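Local coordinates for protein P47 (Clostridium botulinum, PDB 6EKT) that may be part of a progenitor toxin complex that protects botulinum neurotoxin during its passage through the host gut, and resembles tubular lipid-binding (TULIP) proteins in fold, at residues E187-K192 with I407-K412; V332-E337 with S382-S387; Y367-F370 with S376-V379. One frame throughout, in Å; residues are numbered along the deposited sequence.

Contact 1. Residues E187-K192 with I407-K412; sequences EWMNPK and INNTIK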
ATOM      1  N   GLU A 187       1.015   2.919 -14.167  1.00 37.29           N
ATOM      2  CA  GLU A 187      -0.065   2.045 -14.632  1.00 37.30           C
ATOM      3  C   GLU A 187      -0.291   0.789 -13.773  1.00 34.25           C
ATOM      4  O   GLU A 187      -1.440   0.370 -13.569  1.00 32.83           O
ATOM      5  CB  GLU A 187       0.201   1.647 -16.089  1.00 40.81           C
ATOM      6  CG  GLU A 187      -0.944   0.950 -16.800  1.00 44.36           C
ATOM      7  CD  GLU A 187      -0.731   0.903 -18.299  1.00 48.02           C
ATOM      8  OE1 GLU A 187      -0.367  -0.173 -18.808  1.00 51.34           O
ATOM      9  OE2 GLU A 187      -0.890   1.948 -18.973  1.00 52.58           O
ATOM     10  N   TRP A 188       0.790   0.199 -13.274  1.00 32.17           N
ATOM     11  CA  TRP A 188       0.687  -1.045 -12.493  1.00 30.43           C
ATOM     12  C   TRP A 188      -0.084  -0.903 -11.180  1.00 29.22           C
ATOM     13  O   TRP A 188      -0.553  -1.901 -10.628  1.00 28.52           O
ATOM     14  CB  TRP A 188       2.059  -1.704 -12.278  1.00 29.99           C
ATOM     15  CG  TRP A 188       3.008  -0.954 -11.395  1.00 30.08           C
ATOM     16  CD1 TRP A 188       4.012  -0.122 -11.804  1.00 30.69           C
ATOM     17  CD2 TRP A 188       3.066  -0.981  -9.958  1.00 29.20           C
ATOM     18  NE1 TRP A 188       4.676   0.385 -10.714  1.00 30.53           N
ATOM     19  CE2 TRP A 188       4.133  -0.138  -9.571  1.00 30.11           C
ATOM     20  CE3 TRP A 188       2.325  -1.640  -8.960  1.00 29.31           C
ATOM     21  CZ2 TRP A 188       4.466   0.090  -8.223  1.00 30.02           C
ATOM     22  CZ3 TRP A 188       2.662  -1.425  -7.614  1.00 28.55           C
ATOM     23  CH2 TRP A 188       3.726  -0.572  -7.261  1.00 28.86           C
ATOM     24  N   MET A 189      -0.200   0.338 -10.698  1.00 28.99           N
ATOM     25  CA  MET A 189      -1.001   0.669  -9.509  1.00 28.69           C
ATOM     26  C   MET A 189      -2.508   0.804  -9.743  1.00 29.03           C
ATOM     27  O   MET A 189      -3.290   0.758  -8.756  1.00 27.54           O
ATOM     28  CB  MET A 189      -0.473   1.955  -8.869  1.00 29.09           C
ATOM     29  CG  MET A 189       0.888   1.815  -8.214  1.00 28.93           C
ATOM     30  SD  MET A 189       1.422   3.284  -7.310  1.00 29.66           S
ATOM     31  CE  MET A 189       0.411   3.184  -5.825  1.00 28.58           C
ATOM     32  N   ASN A 190      -2.932   0.985 -11.010  1.00 29.54           N
ATOM     33  CA  ASN A 190      -4.338   1.332 -11.319  1.00 30.19           C
ATOM     34  C   ASN A 190      -5.340   0.362 -10.696  1.00 29.45           C
ATOM     35  O   ASN A 190      -5.303  -0.846 -10.967  1.00 28.45           O
ATOM     36  CB  ASN A 190      -4.602   1.446 -12.820  1.00 31.26           C
ATOM     37  CG  ASN A 190      -3.918   2.643 -13.466  1.00 33.04           C
ATOM     38  OD1 ASN A 190      -3.425   3.570 -12.800  1.00 33.31           O
ATOM     39  ND2 ASN A 190      -3.876   2.618 -14.793  1.00 33.06           N
ATOM     40  N   PRO A 191      -6.226   0.882  -9.831  1.00 29.86           N
ATOM     41  CA  PRO A 191      -7.113  -0.001  -9.075  1.00 29.11           C
ATOM     42  C   PRO A 191      -8.370  -0.338  -9.876  1.00 30.57           C
ATOM     43  O   PRO A 191      -8.923   0.516 -10.584  1.00 30.66           O
ATOM     44  CB  PRO A 191      -7.452   0.828  -7.845  1.00 29.20           C
ATOM     45  CG  PRO A 191      -7.417   2.242  -8.351  1.00 29.45           C
ATOM     46  CD  PRO A 191      -6.325   2.281  -9.389  1.00 30.12           C
ATOM     47  N   LYS A 192      -8.813  -1.582  -9.762  1.00 30.82           N
ATOM     48  CA  LYS A 192      -9.991  -2.026 -10.489  1.00 32.25           C
ATOM     49  C   LYS A 192     -11.154  -2.128  -9.511  1.00 31.45           C
ATOM     50  O   LYS A 192     -12.279  -1.816  -9.856  1.00 32.79           O
ATOM     51  CB  LYS A 192      -9.717  -3.364 -11.172  1.00 33.24           C
ATOM     52  CG  LYS A 192      -8.760  -3.289 -12.370  1.00 35.82           C
ATOM     53  CD  LYS A 192      -9.416  -2.637 -13.584  1.00 38.45           C
ATOM     54  CE  LYS A 192      -8.476  -2.569 -14.784  1.00 41.62           C
ATOM     55  NZ  LYS A 192      -7.396  -1.535 -14.631  1.00 42.51           N
ATOM     56  N   ILE A 407       3.354   7.121  -3.570  1.00 32.78           N
ATOM     57  CA  ILE A 407       2.402   7.433  -2.510  1.00 33.29           C
ATOM     58  C   ILE A 407       1.407   8.533  -2.960  1.00 33.36           C
ATOM     59  O   ILE A 407       0.318   8.634  -2.406  1.00 31.64           O
ATOM     60  CB  ILE A 407       3.125   7.634  -1.142  1.00 34.69           C
ATOM     61  CG1 ILE A 407       2.199   7.271   0.039  1.00 36.97           C
ATOM     62  CG2 ILE A 407       3.785   8.999  -1.070  1.00 36.44           C
ATOM     63  CD1 ILE A 407       2.899   7.150   1.387  1.00 37.84           C
ATOM     64  N   ASN A 408       1.771   9.280  -4.017  1.00 33.69           N
ATOM     65  CA  ASN A 408       0.904  10.303  -4.625  1.00 34.47           C
ATOM     66  C   ASN A 408       0.136   9.871  -5.874  1.00 33.97           C
ATOM     67  O   ASN A 408      -0.717  10.608  -6.343  1.00 34.54           O
ATOM     68  CB  ASN A 408       1.709  11.565  -4.962  1.00 35.81           C
ATOM     69  CG  ASN A 408       2.106  12.337  -3.731  1.00 36.49           C
ATOM     70  OD1 ASN A 408       1.378  12.375  -2.735  1.00 36.38           O
ATOM     71  ND2 ASN A 408       3.271  12.938  -3.780  1.00 37.55           N
ATOM     72  N   ASN A 409       0.418   8.675  -6.385  1.00 33.42           N
ATOM     73  CA  ASN A 409      -0.118   8.230  -7.682  1.00 33.60           C
ATOM     74  C   ASN A 409      -1.630   7.931  -7.747  1.00 33.12           C
ATOM     75  O   ASN A 409      -2.308   8.308  -8.713  1.00 33.89           O
ATOM     76  CB  ASN A 409       0.643   6.989  -8.152  1.00 32.73           C
ATOM     77  CG  ASN A 409       0.314   6.629  -9.576  1.00 33.40           C
ATOM     78  OD1 ASN A 409       0.733   7.316 -10.523  1.00 34.48           O
ATOM     79  ND2 ASN A 409      -0.476   5.580  -9.744  1.00 31.43           N
ATOM     80  N   THR A 410      -2.131   7.211  -6.744  1.00 32.07           N
ATOM     81  CA  THR A 410      -3.442   6.580  -6.812  1.00 31.55           C
ATOM     82  C   THR A 410      -4.410   7.176  -5.791  1.00 31.13           C
ATOM     83  O   THR A 410      -5.485   7.617  -6.166  1.00 31.33           O
ATOM     84  CB  THR A 410      -3.322   5.040  -6.680  1.00 31.31           C
ATOM     85  OG1 THR A 410      -2.517   4.554  -7.760  1.00 31.20           O
ATOM     86  CG2 THR A 410      -4.705   4.347  -6.730  1.00 30.15           C
ATOM     87  N   ILE A 411      -4.015   7.203  -4.523  1.00 30.43           N
ATOM     88  CA  ILE A 411      -4.859   7.744  -3.464  1.00 31.00           C
ATOM     89  C   ILE A 411      -4.219   9.009  -2.950  1.00 32.74           C
ATOM     90  O   ILE A 411      -3.086   8.986  -2.478  1.00 33.25           O
ATOM     91  CB  ILE A 411      -5.070   6.730  -2.302  1.00 29.56           C
ATOM     92  CG1 ILE A 411      -5.762   5.451  -2.814  1.00 28.20           C
ATOM     93  CG2 ILE A 411      -5.807   7.354  -1.092  1.00 28.81           C
ATOM     94  CD1 ILE A 411      -7.108   5.637  -3.501  1.00 28.62           C
ATOM     95  N   LYS A 412      -4.957  10.104  -3.062  1.00 34.24           N
ATOM     96  CA  LYS A 412      -4.582  11.337  -2.404  1.00 35.96           C
ATOM     97  C   LYS A 412      -5.588  11.619  -1.299  1.00 35.60           C
ATOM     98  O   LYS A 412      -6.751  11.929  -1.569  1.00 35.64           O
ATOM     99  CB  LYS A 412      -4.525  12.486  -3.411  1.00 38.42           C
ATOM    100  CG  LYS A 412      -3.419  12.313  -4.453  1.00 40.09           C
ATOM    101  CD  LYS A 412      -3.103  13.607  -5.201  1.00 43.81           C
ATOM    102  CE  LYS A 412      -4.190  14.027  -6.188  1.00 46.00           C
ATOM    103  NZ  LYS A 412      -4.428  12.963  -7.204  1.00 47.22           N
TER
HETATM  104  O   HOH W   1      -3.942   4.893 -10.030  1.00 31.44           O
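M189 meets two flat groups: the carboxamide of N409 across the contact, and the indole of W188 in its own segment. M189 CG sits 3.6 Å above one face of the W188 ring, displaced toward the rim. At the amide, M189 CB is 3.7 Å from N409 ND2, and M189 SD lies 3.8 Å from the same nitrogen, the two side chains crossing obliquely. A bend at the thioether (chi3 75°) carries the methyl CE back toward the hydroxyl of T410. N409 is gripped at both ends of its amide. N409 ND2 donates to T410 OG1 at 3.0 Å, a bent bond (144° at the hydrogen) tilted 22° out of the amide plane, and also bonds S184 OG. OD1 accepts from the backbone of I186, which fixes the rotation of the group in a buried setting. The two branches of T410 divide the work. T410 OG1 accepts from N409 and donates to a water 2.7 Å away; that water in turn donates to N190 OD1. The other branch, T410 CG2, lies against CD and CG of the P191 ring, 3.7 Å from P191 CD. No direct hydrogen bond spans the segments: polar groups are joined through the water and through S184 OG, which is hydrogen-bonded to both N409 ND2 and N190 OD1, apolar ones by plain packing. Y31 on strand 29-34 touches both M189 and T410. T410 marks the change from helix 403-409 to strand 411-413, an edge strand paired antiparallel with strand 178-181, while 187-192 begins with a 3-10 turn closed by N190 N to E187 O. The contact thus seats a helix-to-strand junction against the connection between strands 178-181 and 193-199, which belong to two different antiparallel sheets of this TULIP-family protein.

Contact 2. Residues V332-E337 with S382-S387; sequences VYSDFE and SVTHWS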
ATOM      1  N   VAL A 332      37.490 -27.449 -22.119  1.00 23.69           N
ATOM      2  CA  VAL A 332      37.801 -27.322 -20.708  1.00 22.89           C
ATOM      3  C   VAL A 332      36.868 -26.293 -20.086  1.00 22.44           C
ATOM      4  O   VAL A 332      36.815 -25.141 -20.532  1.00 22.30           O
ATOM      5  CB  VAL A 332      39.275 -26.941 -20.500  1.00 22.12           C
ATOM      6  CG1 VAL A 332      39.556 -26.715 -19.016  1.00 22.05           C
ATOM      7  CG2 VAL A 332      40.186 -28.042 -21.067  1.00 22.76           C
ATOM      8  N   TYR A 333      36.121 -26.720 -19.059  1.00 22.01           N
ATOM      9  CA  TYR A 333      35.073 -25.857 -18.480  1.00 22.31           C
ATOM     10  C   TYR A 333      34.742 -26.248 -17.059  1.00 21.78           C
ATOM     11  O   TYR A 333      35.099 -27.352 -16.604  1.00 21.16           O
ATOM     12  CB  TYR A 333      33.809 -25.864 -19.344  1.00 22.61           C
ATOM     13  CG  TYR A 333      32.915 -27.087 -19.184  1.00 23.96           C
ATOM     14  CD1 TYR A 333      33.206 -28.277 -19.861  1.00 24.64           C
ATOM     15  CD2 TYR A 333      31.778 -27.039 -18.380  1.00 24.77           C
ATOM     16  CE1 TYR A 333      32.395 -29.395 -19.728  1.00 26.54           C
ATOM     17  CE2 TYR A 333      30.951 -28.152 -18.232  1.00 26.03           C
ATOM     18  CZ  TYR A 333      31.264 -29.310 -18.914  1.00 26.46           C
ATOM     19  OH  TYR A 333      30.450 -30.392 -18.775  1.00 28.29           O
ATOM     20  N   SER A 334      34.055 -25.339 -16.370  1.00 21.89           N
ATOM     21  CA  SER A 334      33.607 -25.563 -15.007  1.00 22.59           C
ATOM     22  C   SER A 334      32.103 -25.401 -14.929  1.00 22.32           C
ATOM     23  O   SER A 334      31.560 -24.495 -15.559  1.00 21.36           O
ATOM     24  CB  SER A 334      34.211 -24.511 -14.086  1.00 23.51           C
ATOM     25  OG  SER A 334      35.529 -24.856 -13.774  1.00 27.57           O
ATOM     26  N   ASP A 335      31.446 -26.276 -14.169  1.00 21.80           N
ATOM     27  CA  ASP A 335      30.116 -25.979 -13.638  1.00 23.12           C
ATOM     28  C   ASP A 335      30.272 -25.230 -12.327  1.00 22.80           C
ATOM     29  O   ASP A 335      31.212 -25.496 -11.573  1.00 21.97           O
ATOM     30  CB  ASP A 335      29.335 -27.264 -13.372  1.00 25.28           C
ATOM     31  CG  ASP A 335      29.144 -28.096 -14.616  1.00 26.34           C
ATOM     32  OD1 ASP A 335      28.546 -27.605 -15.580  1.00 26.92           O
ATOM     33  OD2 ASP A 335      29.614 -29.240 -14.618  1.00 29.01           O
ATOM     34  N   PHE A 336      29.349 -24.304 -12.060  1.00 21.95           N
ATOM     35  CA  PHE A 336      29.300 -23.659 -10.752  1.00 21.92           C
ATOM     36  C   PHE A 336      27.876 -23.414 -10.250  1.00 21.96           C
ATOM     37  O   PHE A 336      26.924 -23.366 -11.029  1.00 21.14           O
ATOM     38  CB  PHE A 336      30.107 -22.364 -10.745  1.00 21.55           C
ATOM     39  CG  PHE A 336      29.654 -21.367 -11.780  1.00 21.71           C
ATOM     40  CD1 PHE A 336      28.516 -20.570 -11.554  1.00 22.27           C
ATOM     41  CD2 PHE A 336      30.356 -21.213 -12.959  1.00 22.11           C
ATOM     42  CE1 PHE A 336      28.092 -19.642 -12.503  1.00 22.40           C
ATOM     43  CE2 PHE A 336      29.938 -20.271 -13.914  1.00 22.07           C
ATOM     44  CZ  PHE A 336      28.805 -19.494 -13.682  1.00 21.91           C
ATOM     45  N   GLU A 337      27.749 -23.275  -8.936  1.00 23.10           N
ATOM     46  CA  GLU A 337      26.469 -22.936  -8.317  1.00 24.22           C
ATOM     47  C   GLU A 337      26.742 -21.875  -7.294  1.00 23.19           C
ATOM     48  O   GLU A 337      27.785 -21.917  -6.650  1.00 23.89           O
ATOM     49  CB  GLU A 337      25.881 -24.171  -7.621  1.00 27.45           C
ATOM     50  CG  GLU A 337      25.383 -25.209  -8.607  1.00 31.84           C
ATOM     51  CD  GLU A 337      24.632 -26.354  -7.945  1.00 36.01           C
ATOM     52  OE1 GLU A 337      23.693 -26.100  -7.157  1.00 39.97           O
ATOM     53  OE2 GLU A 337      24.981 -27.512  -8.243  1.00 38.92           O
ATOM     54  N   SER A 382      41.532 -20.221 -11.994  1.00 23.13           N
ATOM     55  CA  SER A 382      41.409 -18.748 -11.967  1.00 23.71           C
ATOM     56  C   SER A 382      40.121 -18.260 -12.623  1.00 21.97           C
ATOM     57  O   SER A 382      39.412 -17.413 -12.057  1.00 21.50           O
ATOM     58  CB  SER A 382      42.643 -18.089 -12.605  1.00 26.27           C
ATOM     59  OG  SER A 382      43.750 -18.219 -11.706  1.00 31.72           O
ATOM     60  N   VAL A 383      39.801 -18.807 -13.797  1.00 20.40           N
ATOM     61  CA  VAL A 383      38.608 -18.377 -14.535  1.00 19.75           C
ATOM     62  C   VAL A 383      37.354 -18.653 -13.706  1.00 19.72           C
ATOM     63  O   VAL A 383      36.441 -17.813 -13.647  1.00 19.42           O
ATOM     64  CB  VAL A 383      38.520 -19.029 -15.955  1.00 19.92           C
ATOM     65  CG1 VAL A 383      37.169 -18.741 -16.635  1.00 19.83           C
ATOM     66  CG2 VAL A 383      39.631 -18.498 -16.850  1.00 19.73           C
ATOM     67  N   THR A 384      37.321 -19.815 -13.047  1.00 19.09           N
ATOM     68  CA  THR A 384      36.145 -20.230 -12.250  1.00 19.32           C
ATOM     69  C   THR A 384      35.965 -19.311 -11.042  1.00 19.29           C
ATOM     70  O   THR A 384      34.858 -18.832 -10.792  1.00 18.86           O
ATOM     71  CB  THR A 384      36.265 -21.704 -11.836  1.00 19.29           C
ATOM     72  OG1 THR A 384      36.438 -22.504 -13.016  1.00 19.77           O
ATOM     73  CG2 THR A 384      35.006 -22.170 -11.075  1.00 19.56           C
ATOM     74  N   HIS A 385      37.062 -19.031 -10.340  1.00 19.78           N
ATOM     75  CA  HIS A 385      37.085 -18.093  -9.237  1.00 21.14           C
ATOM     76  C   HIS A 385      36.634 -16.693  -9.647  1.00 21.45           C
ATOM     77  O   HIS A 385      35.726 -16.152  -9.007  1.00 21.62           O
ATOM     78  CB  HIS A 385      38.479 -18.030  -8.598  1.00 22.08           C
ATOM     79  CG  HIS A 385      38.552 -17.115  -7.417  1.00 23.89           C
ATOM     80  ND1 HIS A 385      37.906 -17.378  -6.228  1.00 24.71           N
ATOM     81  CD2 HIS A 385      39.183 -15.929  -7.247  1.00 24.46           C
ATOM     82  CE1 HIS A 385      38.143 -16.394  -5.374  1.00 25.10           C
ATOM     83  NE2 HIS A 385      38.924 -15.507  -5.967  1.00 25.52           N
ATOM     84  N   TRP A 386      37.235 -16.122 -10.700  1.00 21.70           N
ATOM     85  CA  TRP A 386      36.815 -14.794 -11.207  1.00 22.56           C
ATOM     86  C   TRP A 386      35.332 -14.759 -11.611  1.00 21.23           C
ATOM     87  O   TRP A 386      34.606 -13.782 -11.329  1.00 21.54           O
ATOM     88  CB  TRP A 386      37.686 -14.365 -12.397  1.00 24.52           C
ATOM     89  CG  TRP A 386      38.796 -13.412 -12.059  1.00 27.49           C
ATOM     90  CD1 TRP A 386      38.893 -12.102 -12.458  1.00 28.84           C
ATOM     91  CD2 TRP A 386      39.979 -13.686 -11.299  1.00 28.80           C
ATOM     92  NE1 TRP A 386      40.048 -11.545 -11.971  1.00 30.91           N
ATOM     93  CE2 TRP A 386      40.731 -12.490 -11.255  1.00 30.64           C
ATOM     94  CE3 TRP A 386      40.470 -14.818 -10.628  1.00 29.56           C
ATOM     95  CZ2 TRP A 386      41.960 -12.391 -10.572  1.00 32.15           C
ATOM     96  CZ3 TRP A 386      41.704 -14.717  -9.948  1.00 31.60           C
ATOM     97  CH2 TRP A 386      42.425 -13.511  -9.929  1.00 32.23           C
ATOM     98  N   SER A 387      34.873 -15.824 -12.257  1.00 20.14           N
ATOM     99  CA  SER A 387      33.461 -15.904 -12.691  1.00 20.10           C
ATOM    100  C   SER A 387      32.504 -15.881 -11.490  1.00 19.82           C
ATOM    101  O   SER A 387      31.505 -15.134 -11.468  1.00 19.16           O
ATOM    102  CB  SER A 387      33.219 -17.175 -13.525  1.00 20.02           C
ATOM    103  OG  SER A 387      33.955 -17.142 -14.734  1.00 19.66           O
TER
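S334 reaches from strand 329-347 to T384 on helix 374-394, and its short side chain can be followed atom by atom. S334 CB already comes within 3.2 Å of T384 OG1 and packs more loosely on the methyl T384 CG2. One bond further, S334 OG stands 2.6 Å from T384 OG1 and donates a short hydrogen bond to it. This is the one hydrogen bond between the two segments; the rest is packing. The S334 side chain also packs on Y367 and L380. The acceptor is itself anchored, since T384 OG1 also bonds the backbone O of L380 one helical turn earlier. The two hydroxyls therefore form a relay that ends on a main-chain carbonyl, satisfying groups buried between sheet and helix. T384 CG2, anti to its own N, fills in beside S334, and the T384 side chain touches Y365 and Y367. A turn along the helix, S387 uses its hydroxyl in a similar way: S387 OG donates to V383 O at 2.8 Å, approaching 37° above the carbonyl plane, while S387 N reaches the same oxygen at 2.9 Å from the opposite face. Accepting two hydrogen bonds, V383 O holds the hydroxyl of S387 against its own helix. F336, two residues beyond S334 and likewise directed toward the helix, packs on I388 and I391. Y333 and D335 alternate to the far side of the strand. The helix lies against several adjoining strands of one antiparallel sheet: S334 and F336 come from strand 329-347, Y365 and Y367 from strand 352-368, V324 of strand 315-326 backs V383 and S387, and Y299 and P301 of strand 297-311 meet V383 and S387 respectively, in keeping with a sheet wrapped around a long helix.

Contact 3. Residues Y367-F370 with S376-V379; sequences YHLF and SLAV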
ATOM      1  N   TYR A 367      35.293 -28.907 -11.930  1.00 24.10           N
ATOM      2  CA  TYR A 367      36.166 -28.767 -13.112  1.00 23.81           C
ATOM      3  C   TYR A 367      36.015 -29.938 -14.080  1.00 23.66           C
ATOM      4  O   TYR A 367      35.904 -31.076 -13.643  1.00 23.95           O
ATOM      5  CB  TYR A 367      37.647 -28.733 -12.723  1.00 23.74           C
ATOM      6  CG  TYR A 367      38.069 -27.624 -11.795  1.00 24.26           C
ATOM      7  CD1 TYR A 367      37.504 -26.342 -11.887  1.00 24.21           C
ATOM      8  CD2 TYR A 367      39.087 -27.839 -10.866  1.00 25.10           C
ATOM      9  CE1 TYR A 367      37.915 -25.313 -11.030  1.00 24.95           C
ATOM     10  CE2 TYR A 367      39.509 -26.817 -10.017  1.00 25.83           C
ATOM     11  CZ  TYR A 367      38.940 -25.561 -10.115  1.00 24.93           C
ATOM     12  OH  TYR A 367      39.352 -24.561  -9.257  1.00 25.23           O
ATOM     13  N   HIS A 368      36.085 -29.655 -15.377  1.00 22.78           N
ATOM     14  CA  HIS A 368      36.128 -30.681 -16.415  1.00 24.08           C
ATOM     15  C   HIS A 368      37.421 -30.473 -17.214  1.00 24.50           C
ATOM     16  O   HIS A 368      37.520 -29.542 -18.016  1.00 24.00           O
ATOM     17  CB  HIS A 368      34.905 -30.567 -17.315  1.00 24.70           C
ATOM     18  CG  HIS A 368      33.613 -30.761 -16.589  1.00 25.89           C
ATOM     19  ND1 HIS A 368      32.971 -31.985 -16.531  1.00 26.96           N
ATOM     20  CD2 HIS A 368      32.861 -29.904 -15.864  1.00 25.29           C
ATOM     21  CE1 HIS A 368      31.866 -31.863 -15.810  1.00 27.77           C
ATOM     22  NE2 HIS A 368      31.774 -30.609 -15.397  1.00 26.44           N
ATOM     23  N   LEU A 369      38.405 -31.331 -16.954  1.00 24.88           N
ATOM     24  CA  LEU A 369      39.793 -31.176 -17.411  1.00 25.83           C
ATOM     25  C   LEU A 369      40.291 -32.561 -17.775  1.00 26.06           C
ATOM     26  O   LEU A 369      39.867 -33.544 -17.153  1.00 27.19           O
ATOM     27  CB  LEU A 369      40.678 -30.708 -16.242  1.00 27.96           C
ATOM     28  CG  LEU A 369      40.532 -29.300 -15.725  1.00 28.55           C
ATOM     29  CD1 LEU A 369      41.017 -29.236 -14.305  1.00 29.43           C
ATOM     30  CD2 LEU A 369      41.392 -28.420 -16.612  1.00 29.54           C
ATOM     31  N   PHE A 370      41.213 -32.645 -18.729  1.00 25.35           N
ATOM     32  CA  PHE A 370      41.887 -33.918 -18.991  1.00 25.30           C
ATOM     33  C   PHE A 370      42.810 -34.274 -17.796  1.00 26.19           C
ATOM     34  O   PHE A 370      43.504 -33.397 -17.291  1.00 24.74           O
ATOM     35  CB  PHE A 370      42.687 -33.843 -20.295  1.00 24.95           C
ATOM     36  CG  PHE A 370      43.253 -35.164 -20.722  1.00 24.26           C
ATOM     37  CD1 PHE A 370      42.466 -36.082 -21.417  1.00 24.72           C
ATOM     38  CD2 PHE A 370      44.573 -35.504 -20.400  1.00 24.44           C
ATOM     39  CE1 PHE A 370      42.994 -37.332 -21.790  1.00 25.61           C
ATOM     40  CE2 PHE A 370      45.101 -36.735 -20.766  1.00 24.75           C
ATOM     41  CZ  PHE A 370      44.312 -37.653 -21.461  1.00 25.33           C
ATOM     42  N   SER A 376      46.145 -26.440 -17.804  1.00 25.54           N
ATOM     43  CA  SER A 376      44.714 -26.125 -17.930  1.00 24.18           C
ATOM     44  C   SER A 376      44.051 -25.991 -16.599  1.00 23.12           C
ATOM     45  O   SER A 376      43.159 -25.174 -16.461  1.00 22.34           O
ATOM     46  CB  SER A 376      43.956 -27.162 -18.748  1.00 24.50           C
ATOM     47  OG  SER A 376      44.385 -27.117 -20.095  1.00 25.05           O
ATOM     48  N   LEU A 377      44.465 -26.803 -15.627  1.00 23.82           N
ATOM     49  CA  LEU A 377      43.938 -26.689 -14.261  1.00 23.84           C
ATOM     50  C   LEU A 377      44.154 -25.292 -13.686  1.00 24.02           C
ATOM     51  O   LEU A 377      43.203 -24.703 -13.151  1.00 22.74           O
ATOM     52  CB  LEU A 377      44.536 -27.760 -13.317  1.00 25.12           C
ATOM     53  CG  LEU A 377      44.162 -27.660 -11.827  1.00 25.92           C
ATOM     54  CD1 LEU A 377      42.681 -27.800 -11.551  1.00 25.66           C
ATOM     55  CD2 LEU A 377      44.923 -28.690 -10.993  1.00 27.90           C
ATOM     56  N   ALA A 378      45.387 -24.773 -13.790  1.00 23.98           N
ATOM     57  CA  ALA A 378      45.699 -23.431 -13.257  1.00 24.40           C
ATOM     58  C   ALA A 378      44.831 -22.350 -13.932  1.00 23.57           C
ATOM     59  O   ALA A 378      44.334 -21.442 -13.261  1.00 24.27           O
ATOM     60  CB  ALA A 378      47.173 -23.099 -13.398  1.00 25.15           C
ATOM     61  N   VAL A 379      44.625 -22.481 -15.234  1.00 22.75           N
ATOM     62  CA  VAL A 379      43.855 -21.471 -15.997  1.00 21.92           C
ATOM     63  C   VAL A 379      42.376 -21.564 -15.573  1.00 21.82           C
ATOM     64  O   VAL A 379      41.754 -20.545 -15.240  1.00 21.62           O
ATOM     65  CB  VAL A 379      44.008 -21.642 -17.516  1.00 21.55           C
ATOM     66  CG1 VAL A 379      43.171 -20.626 -18.296  1.00 22.08           C
ATOM     67  CG2 VAL A 379      45.488 -21.505 -17.926  1.00 22.04           C
TER
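L369, extended just past the end of strand 352-368, faces L377 near the start of helix 374-394, with their CA atoms 6.9 Å apart. The two methyls of L369 go to different places on the helix. L369 CD1 touches L377 CD1 at 3.5 Å and also lies near the CA and CB of that leucine; L369 CD2 meets S376 CB at 3.6 Å and sits equally close to the S376 carbonyl carbon. The branched end of L369 thus rests on the backbone between S376 and L377 as well as on side chains. L377 answers with a single methyl. Its CG stands anti to the backbone N (chi1 174°), and the next torsion (chi2 62°) swings CD1 into the angle between L369 and Y367. There L377 CD1 lies 3.7 Å from both Y367 CD2 and Y367 CE2, approaching the ring obliquely. The side chains of Y367 and L369 each cross that of L377 at about a right angle. The tyrosine is also packed against L380 and T384 farther along the helix, and its hydroxyl makes a weak hydrogen bond with S381. The L369 side chain likewise touches L380, and on the strand side V332. Of the S376 side chain it is CB that meets L369; its OG is turned to D373, immediately ahead of the helix. No hydrogen bond or charge pair links the two segments. What holds them is dispersion and the removal of methyl and ring carbons from water, and since Y367, L369 and L377 all remain partly exposed, the cluster is an apolar seam near the surface rather than a deep core. The strand end therefore meets the first turn of the following helix through apolar packing, with little directional preference.

How the contacts relate
From the N terminus, the chain first reaches 187-192, whose partner 407-412 comes more than 200 residues later, so contact 1 closes a very long loop. Within it, 332-337 pairs with 382-387 in contact 2, and within that span contact 3 closes a short turn from 367-370 to 376-379. The three loops are concentric and none cross. Contacts 2 and 3 have centres about 10 Å apart and share helix 374-394; D335 OD2 bonds H368 NE2 at 2.7 Å where their neighbouring strands adjoin. Contact 1 lies about 46 Å from contact 2, centre to centre, near the middle of the elongated molecule, joining other sheets.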